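Local coordinates for pullulanase (Bacillus acidopullulyticus, PDB 2WAN), which hydrolyses alpha-1,6-glucosidic linkages in pullulan and at the branch points of starch-derived polysaccharides, at residues G772-L783 / V813-R824. Sequence-based numbering, arbitrary orientation.
Sequences GVPFMQGGEEML and VFDYFSSMIHLR
E781 and F814 bring their CA atoms to 4.8 Å, whereas strand 773-777 and helix 813-824, nearly antiparallel, stay 12.1 Å apart between axes. The type II turn Q777-E780 and the 3-10 segment 780-781 bring the chain from the end of the strand up against the start of segment 813-824. E781 meets it most broadly: its CA sits over one face of the F817 ring, a CH-pi contact 3.7 Å from the centroid, while its CB reaches CD2 of the same ring. E781 CG lies 3.5 Å from F814 CD2, and the two side chains run alongside each other in the same direction. With CG between backbone N and carbonyl carbon (chi1 73°) and a second bend at chi2, the carboxylate folds back toward the turn just before it. There OE1 accepts the G779 N-H at 2.8 Å, on the syn side but 28° out of the carboxylate plane, and OE2 is bonded to Y436 OH, so both oxygens of this buried acid have a partner.

Strand 773-777 is the eighth of the parallel (beta/alpha)8 barrel of the alpha-amylase family; it closes the barrel by pairing with the first, 435-438, and helix 811-826 packs outside it. M776 spans the gap between them: its chain, bent at chi3, places CE 3.9 Å from F817 CD2 and SD against I821 CD1. At the strand's start R824 reaches back from the opposite direction, extended from CG to NE, and lays one face of its guanidinium over the P774 ring, P774 CG 3.5 Å from R824 NE. R824 NH1 bonds to the carbonyls of F768 and S770, fixing the group beside the strand. Beyond the turn, at the end of segment 772-783, L783 CD2 touches V813 CG1 at 4.0 Å, the side chains crossing at about a right angle, and helix 753-769 borders both.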
ATOM      1  N   GLY A 772      18.203   9.554   0.446  1.00 10.48           N
ATOM      2  CA  GLY A 772      16.902   8.927   0.241  1.00 10.05           C
ATOM      3  C   GLY A 772      16.432   9.054  -1.202  1.00  9.39           C
ATOM      4  O   GLY A 772      17.237   9.325  -2.117  1.00  9.00           O
ATOM      5  N   VAL A 773      15.134   8.822  -1.404  1.00  9.67           N
ATOM      6  CA  VAL A 773      14.553   8.855  -2.748  1.00  9.34           C
ATOM      7  C   VAL A 773      13.691  10.097  -2.946  1.00  8.10           C
ATOM      8  O   VAL A 773      12.601  10.175  -2.389  1.00 12.17           O
ATOM      9  CB  VAL A 773      13.693   7.601  -3.056  1.00  8.53           C
ATOM     10  CG1 VAL A 773      13.270   7.618  -4.543  1.00 11.68           C
ATOM     11  CG2 VAL A 773      14.477   6.304  -2.716  1.00 11.31           C
ATOM     12  N   PRO A 774      14.166  11.070  -3.741  1.00 10.19           N
ATOM     13  CA  PRO A 774      13.346  12.281  -3.870  1.00  8.89           C
ATOM     14  C   PRO A 774      12.138  12.100  -4.798  1.00 11.10           C
ATOM     15  O   PRO A 774      12.271  11.544  -5.895  1.00 10.90           O
ATOM     16  CB  PRO A 774      14.322  13.295  -4.471  1.00  8.46           C
ATOM     17  CG  PRO A 774      15.295  12.443  -5.254  1.00 11.44           C
ATOM     18  CD  PRO A 774      15.483  11.226  -4.381  1.00  9.44           C
ATOM     19  N   PHE A 775      10.998  12.646  -4.383  1.00  9.65           N
ATOM     20  CA  PHE A 775       9.745  12.541  -5.139  1.00 10.38           C
ATOM     21  C   PHE A 775       9.159  13.933  -5.178  1.00  9.76           C
ATOM     22  O   PHE A 775       9.243  14.676  -4.170  1.00 10.17           O
ATOM     23  CB  PHE A 775       8.785  11.606  -4.361  1.00 10.29           C
ATOM     24  CG  PHE A 775       7.346  11.636  -4.840  1.00 10.72           C
ATOM     25  CD1 PHE A 775       6.845  10.622  -5.663  1.00 10.62           C
ATOM     26  CD2 PHE A 775       6.480  12.651  -4.434  1.00  9.90           C
ATOM     27  CE1 PHE A 775       5.502  10.623  -6.068  1.00 11.88           C
ATOM     28  CE2 PHE A 775       5.153  12.670  -4.846  1.00  9.53           C
ATOM     29  CZ  PHE A 775       4.666  11.660  -5.682  1.00 10.39           C
ATOM     30  N   MET A 776       8.563  14.292  -6.314  1.00 10.48           N
ATOM     31  CA  MET A 776       7.846  15.579  -6.413  1.00 11.36           C
ATOM     32  C   MET A 776       6.531  15.398  -7.157  1.00 11.94           C
ATOM     33  O   MET A 776       6.428  14.563  -8.082  1.00  9.78           O
ATOM     34  CB  MET A 776       8.714  16.639  -7.109  1.00 13.85           C
ATOM     35  CG  MET A 776       9.077  16.306  -8.568  1.00 12.03           C
ATOM     36  SD  MET A 776      10.066  17.545  -9.417  1.00 11.63           S
ATOM     37  CE  MET A 776       8.855  18.856  -9.642  1.00 15.86           C
ATOM     38  N   GLN A 777       5.528  16.180  -6.752  1.00  9.97           N
ATOM     39  CA  GLN A 777       4.288  16.250  -7.515  1.00  9.50           C
ATOM     40  C   GLN A 777       4.569  17.003  -8.816  1.00 10.42           C
ATOM     41  O   GLN A 777       5.060  18.126  -8.800  1.00  9.59           O
ATOM     42  CB  GLN A 777       3.202  17.004  -6.738  1.00 10.18           C
ATOM     43  CG  GLN A 777       1.849  16.965  -7.491  1.00 10.48           C
ATOM     44  CD  GLN A 777       0.705  17.725  -6.836  1.00 13.21           C
ATOM     45  OE1 GLN A 777      -0.436  17.588  -7.279  1.00 13.87           O
ATOM     46  NE2 GLN A 777       0.991  18.543  -5.809  1.00 12.25           N
ATOM     47  N   GLY A 778       4.269  16.376  -9.949  1.00  9.01           N
ATOM     48  CA  GLY A 778       4.488  17.032 -11.240  1.00  8.33           C
ATOM     49  C   GLY A 778       3.792  18.387 -11.296  1.00 10.04           C
ATOM     50  O   GLY A 778       2.654  18.532 -10.883  1.00  9.12           O
ATOM     51  N   GLY A 779       4.506  19.388 -11.778  1.00  8.49           N
ATOM     52  CA  GLY A 779       3.930  20.721 -11.913  1.00 10.99           C
ATOM     53  C   GLY A 779       4.338  21.646 -10.797  1.00 11.07           C
ATOM     54  O   GLY A 779       4.153  22.846 -10.908  1.00  9.35           O
ATOM     55  N   GLU A 780       4.921  21.120  -9.723  1.00 10.15           N
ATOM     56  CA  GLU A 780       5.375  22.025  -8.647  1.00  9.59           C
ATOM     57  C   GLU A 780       6.466  22.990  -9.143  1.00 10.17           C
ATOM     58  O   GLU A 780       6.594  24.109  -8.621  1.00  9.72           O
ATOM     59  CB  GLU A 780       5.860  21.244  -7.412  1.00 12.44           C
ATOM     60  CG  GLU A 780       4.813  20.366  -6.706  1.00 11.72           C
ATOM     61  CD  GLU A 780       3.608  21.125  -6.158  1.00 14.30           C
ATOM     62  OE1 GLU A 780       2.823  21.725  -6.933  1.00 13.33           O
ATOM     63  OE2 GLU A 780       3.433  21.065  -4.932  1.00 13.87           O
ATOM     64  N   GLU A 781       7.221  22.560 -10.158  1.00  9.54           N
ATOM     65  CA  GLU A 781       8.300  23.354 -10.774  1.00 10.65           C
ATOM     66  C   GLU A 781       7.762  24.576 -11.534  1.00 11.10           C
ATOM     67  O   GLU A 781       8.535  25.448 -11.903  1.00  9.89           O
ATOM     68  CB  GLU A 781       9.154  22.468 -11.698  1.00  9.94           C
ATOM     69  CG  GLU A 781       8.460  22.069 -13.011  1.00  8.33           C
ATOM     70  CD  GLU A 781       7.423  20.937 -12.911  1.00  9.56           C
ATOM     71  OE1 GLU A 781       7.167  20.369 -11.818  1.00 10.16           O
ATOM     72  OE2 GLU A 781       6.884  20.594 -13.982  1.00 11.24           O
ATOM     73  N   MET A 782       6.443  24.630 -11.759  1.00  7.94           N
ATOM     74  CA  MET A 782       5.818  25.819 -12.332  1.00 10.37           C
ATOM     75  C   MET A 782       4.682  26.377 -11.466  1.00 10.26           C
ATOM     76  O   MET A 782       3.768  27.051 -11.977  1.00 11.66           O
ATOM     77  CB  MET A 782       5.344  25.537 -13.767  1.00  9.06           C
ATOM     78  CG  MET A 782       4.298  24.406 -13.891  1.00 11.91           C
ATOM     79  SD  MET A 782       3.870  24.178 -15.638  1.00 13.23           S
ATOM     80  CE  MET A 782       2.851  22.714 -15.525  1.00 16.05           C
ATOM     81  N   LEU A 783       4.747  26.084 -10.162  1.00  8.50           N
ATOM     82  CA  LEU A 783       3.801  26.590  -9.150  1.00 10.11           C
ATOM     83  C   LEU A 783       2.370  26.265  -9.559  1.00 11.90           C
ATOM     84  O   LEU A 783       1.480  27.118  -9.516  1.00 12.80           O
ATOM     85  CB  LEU A 783       3.999  28.095  -8.886  1.00 10.61           C
ATOM     86  CG  LEU A 783       5.448  28.579  -8.630  1.00 10.16           C
ATOM     87  CD1 LEU A 783       5.450  30.109  -8.328  1.00  8.19           C
ATOM     88  CD2 LEU A 783       6.146  27.800  -7.469  1.00 10.90           C
ATOM     89  N   VAL A 813      11.649  29.719 -11.546  1.00 10.94           N
ATOM     90  CA  VAL A 813      11.374  28.618 -10.622  1.00  9.62           C
ATOM     91  C   VAL A 813      11.658  27.273 -11.300  1.00  9.23           C
ATOM     92  O   VAL A 813      12.358  26.423 -10.745  1.00  9.43           O
ATOM     93  CB  VAL A 813       9.920  28.614 -10.149  1.00 11.38           C
ATOM     94  CG1 VAL A 813       9.672  27.395  -9.224  1.00 11.86           C
ATOM     95  CG2 VAL A 813       9.601  29.952  -9.442  1.00 12.74           C
ATOM     96  N   PHE A 814      11.161  27.109 -12.521  1.00  9.80           N
ATOM     97  CA  PHE A 814      11.448  25.892 -13.295  1.00  9.23           C
ATOM     98  C   PHE A 814      12.963  25.658 -13.417  1.00 10.35           C
ATOM     99  O   PHE A 814      13.454  24.533 -13.205  1.00 10.80           O
ATOM    100  CB  PHE A 814      10.787  25.976 -14.688  1.00  8.74           C
ATOM    101  CG  PHE A 814      10.992  24.749 -15.528  1.00  8.72           C
ATOM    102  CD1 PHE A 814      12.189  24.540 -16.218  1.00 10.42           C
ATOM    103  CD2 PHE A 814       9.991  23.788 -15.604  1.00  8.36           C
ATOM    104  CE1 PHE A 814      12.390  23.378 -16.985  1.00 13.07           C
ATOM    105  CE2 PHE A 814      10.179  22.635 -16.387  1.00 10.00           C
ATOM    106  CZ  PHE A 814      11.395  22.441 -17.069  1.00  8.33           C
ATOM    107  N   ASP A 815      13.700  26.710 -13.762  1.00  8.18           N
ATOM    108  CA  ASP A 815      15.157  26.621 -13.887  1.00 10.05           C
ATOM    109  C   ASP A 815      15.868  26.285 -12.569  1.00  8.85           C
ATOM    110  O   ASP A 815      16.855  25.540 -12.549  1.00 10.43           O
ATOM    111  CB  ASP A 815      15.695  27.919 -14.472  1.00  8.17           C
ATOM    112  CG  ASP A 815      15.318  28.099 -15.951  1.00 11.37           C
ATOM    113  OD1 ASP A 815      14.866  27.129 -16.619  1.00 12.12           O
ATOM    114  OD2 ASP A 815      15.495  29.226 -16.445  1.00 12.77           O
ATOM    115  N   TYR A 816      15.367  26.839 -11.470  1.00  7.60           N
ATOM    116  CA  TYR A 816      15.910  26.516 -10.147  1.00  9.35           C
ATOM    117  C   TYR A 816      15.710  25.037  -9.822  1.00 10.63           C
ATOM    118  O   TYR A 816      16.653  24.355  -9.401  1.00  9.54           O
ATOM    119  CB  TYR A 816      15.288  27.414  -9.076  1.00 11.41           C
ATOM    120  CG  TYR A 816      15.936  27.254  -7.716  1.00  8.78           C
ATOM    121  CD1 TYR A 816      15.485  26.291  -6.809  1.00  9.68           C
ATOM    122  CD2 TYR A 816      16.989  28.087  -7.331  1.00 10.66           C
ATOM    123  CE1 TYR A 816      16.091  26.131  -5.568  1.00 10.56           C
ATOM    124  CE2 TYR A 816      17.596  27.953  -6.087  1.00 10.02           C
ATOM    125  CZ  TYR A 816      17.139  26.983  -5.203  1.00  8.57           C
ATOM    126  OH  TYR A 816      17.736  26.830  -3.974  1.00 11.76           O
ATOM    127  N   PHE A 817      14.480  24.546  -9.987  1.00  9.74           N
ATOM    128  CA  PHE A 817      14.214  23.106  -9.814  1.00  8.07           C
ATOM    129  C   PHE A 817      15.138  22.262 -10.696  1.00 10.57           C
ATOM    130  O   PHE A 817      15.751  21.315 -10.213  1.00 10.34           O
ATOM    131  CB  PHE A 817      12.770  22.755 -10.153  1.00  9.62           C
ATOM    132  CG  PHE A 817      11.779  22.970  -9.030  1.00 10.12           C
ATOM    133  CD1 PHE A 817      11.571  24.251  -8.488  1.00  8.99           C
ATOM    134  CD2 PHE A 817      10.983  21.921  -8.581  1.00 13.35           C
ATOM    135  CE1 PHE A 817      10.620  24.462  -7.494  1.00 11.42           C
ATOM    136  CE2 PHE A 817      10.008  22.134  -7.588  1.00 12.42           C
ATOM    137  CZ  PHE A 817       9.839  23.417  -7.044  1.00 10.98           C
ATOM    138  N   SER A 818      15.240  22.614 -11.979  1.00  9.10           N
ATOM    139  CA  SER A 818      16.070  21.864 -12.925  1.00  9.37           C
ATOM    140  C   SER A 818      17.525  21.863 -12.468  1.00  9.23           C
ATOM    141  O   SER A 818      18.189  20.825 -12.497  1.00  9.97           O
ATOM    142  CB  SER A 818      15.950  22.454 -14.340  1.00 13.43           C
ATOM    143  OG  SER A 818      16.865  21.817 -15.230  1.00 17.47           O
ATOM    144  N   SER A 819      18.014  23.010 -11.998  1.00  9.88           N
ATOM    145  CA  SER A 819      19.420  23.119 -11.591  1.00 10.78           C
ATOM    146  C   SER A 819      19.714  22.233 -10.369  1.00  9.80           C
ATOM    147  O   SER A 819      20.776  21.604 -10.305  1.00 11.55           O
ATOM    148  CB  SER A 819      19.791  24.582 -11.289  1.00 12.93           C
ATOM    149  OG  SER A 819      19.804  25.354 -12.487  1.00 15.31           O
ATOM    150  N   MET A 820      18.779  22.194  -9.414  1.00 10.59           N
ATOM    151  CA  MET A 820      18.875  21.321  -8.237  1.00 10.58           C
ATOM    152  C   MET A 820      18.850  19.854  -8.617  1.00 11.61           C
ATOM    153  O   MET A 820      19.621  19.051  -8.085  1.00 10.82           O
ATOM    154  CB  MET A 820      17.742  21.596  -7.242  1.00 10.85           C
ATOM    155  CG  MET A 820      18.078  22.660  -6.233  1.00 18.52           C
ATOM    156  SD  MET A 820      19.362  22.196  -5.017  1.00 19.39           S
ATOM    157  CE  MET A 820      19.349  23.766  -4.126  1.00 18.84           C
ATOM    158  N   ILE A 821      17.938  19.503  -9.522  1.00  9.17           N
ATOM    159  CA  ILE A 821      17.795  18.104  -9.939  1.00  8.68           C
ATOM    160  C   ILE A 821      19.061  17.643 -10.673  1.00  9.74           C
ATOM    161  O   ILE A 821      19.609  16.585 -10.356  1.00  9.39           O
ATOM    162  CB  ILE A 821      16.530  17.910 -10.774  1.00 10.51           C
ATOM    163  CG1 ILE A 821      15.306  18.043  -9.874  1.00 11.18           C
ATOM    164  CG2 ILE A 821      16.526  16.519 -11.492  1.00 10.62           C
ATOM    165  CD1 ILE A 821      14.027  18.403 -10.639  1.00  9.67           C
ATOM    166  N   HIS A 822      19.548  18.452 -11.613  1.00 10.12           N
ATOM    167  CA  HIS A 822      20.781  18.104 -12.336  1.00  9.33           C
ATOM    168  C   HIS A 822      22.003  18.000 -11.422  1.00 10.91           C
ATOM    169  O   HIS A 822      22.842  17.122 -11.610  1.00  9.57           O
ATOM    170  CB  HIS A 822      21.039  19.099 -13.473  1.00 10.01           C
ATOM    171  CG  HIS A 822      20.059  18.973 -14.603  1.00 12.18           C
ATOM    172  ND1 HIS A 822      20.332  18.270 -15.756  1.00 23.51           N
ATOM    173  CD2 HIS A 822      18.801  19.450 -14.746  1.00  9.99           C
ATOM    174  CE1 HIS A 822      19.293  18.343 -16.572  1.00 18.35           C
ATOM    175  NE2 HIS A 822      18.349  19.048 -15.979  1.00 19.15           N
ATOM    176  N   LEU A 823      22.090  18.877 -10.427  1.00  9.19           N
ATOM    177  CA  LEU A 823      23.170  18.780  -9.432  1.00 10.68           C
ATOM    178  C   LEU A 823      23.161  17.412  -8.711  1.00 10.19           C
ATOM    179  O   LEU A 823      24.200  16.743  -8.632  1.00 10.17           O
ATOM    180  CB  LEU A 823      23.084  19.929  -8.418  1.00  9.03           C
ATOM    181  CG  LEU A 823      24.252  19.953  -7.405  1.00 11.71           C
ATOM    182  CD1 LEU A 823      25.515  20.532  -8.041  1.00 14.74           C
ATOM    183  CD2 LEU A 823      23.842  20.783  -6.212  1.00 14.81           C
ATOM    184  N   ARG A 824      22.010  17.006  -8.181  1.00  9.19           N
ATOM    185  CA  ARG A 824      21.864  15.683  -7.574  1.00 10.10           C
ATOM    186  C   ARG A 824      22.242  14.563  -8.551  1.00 10.71           C
ATOM    187  O   ARG A 824      22.949  13.603  -8.154  1.00  8.83           O
ATOM    188  CB  ARG A 824      20.436  15.456  -7.054  1.00  7.47           C
ATOM    189  CG  ARG A 824      20.332  14.202  -6.187  1.00  9.81           C
ATOM    190  CD  ARG A 824      18.874  13.815  -5.895  1.00  9.51           C
ATOM    191  NE  ARG A 824      18.805  12.585  -5.083  1.00 10.94           N
ATOM    192  CZ  ARG A 824      18.959  12.532  -3.755  1.00  9.67           C
ATOM    193  NH1 ARG A 824      19.241  13.623  -3.050  1.00 10.73           N
ATOM    194  NH2 ARG A 824      18.870  11.361  -3.123  1.00 13.61           N
TER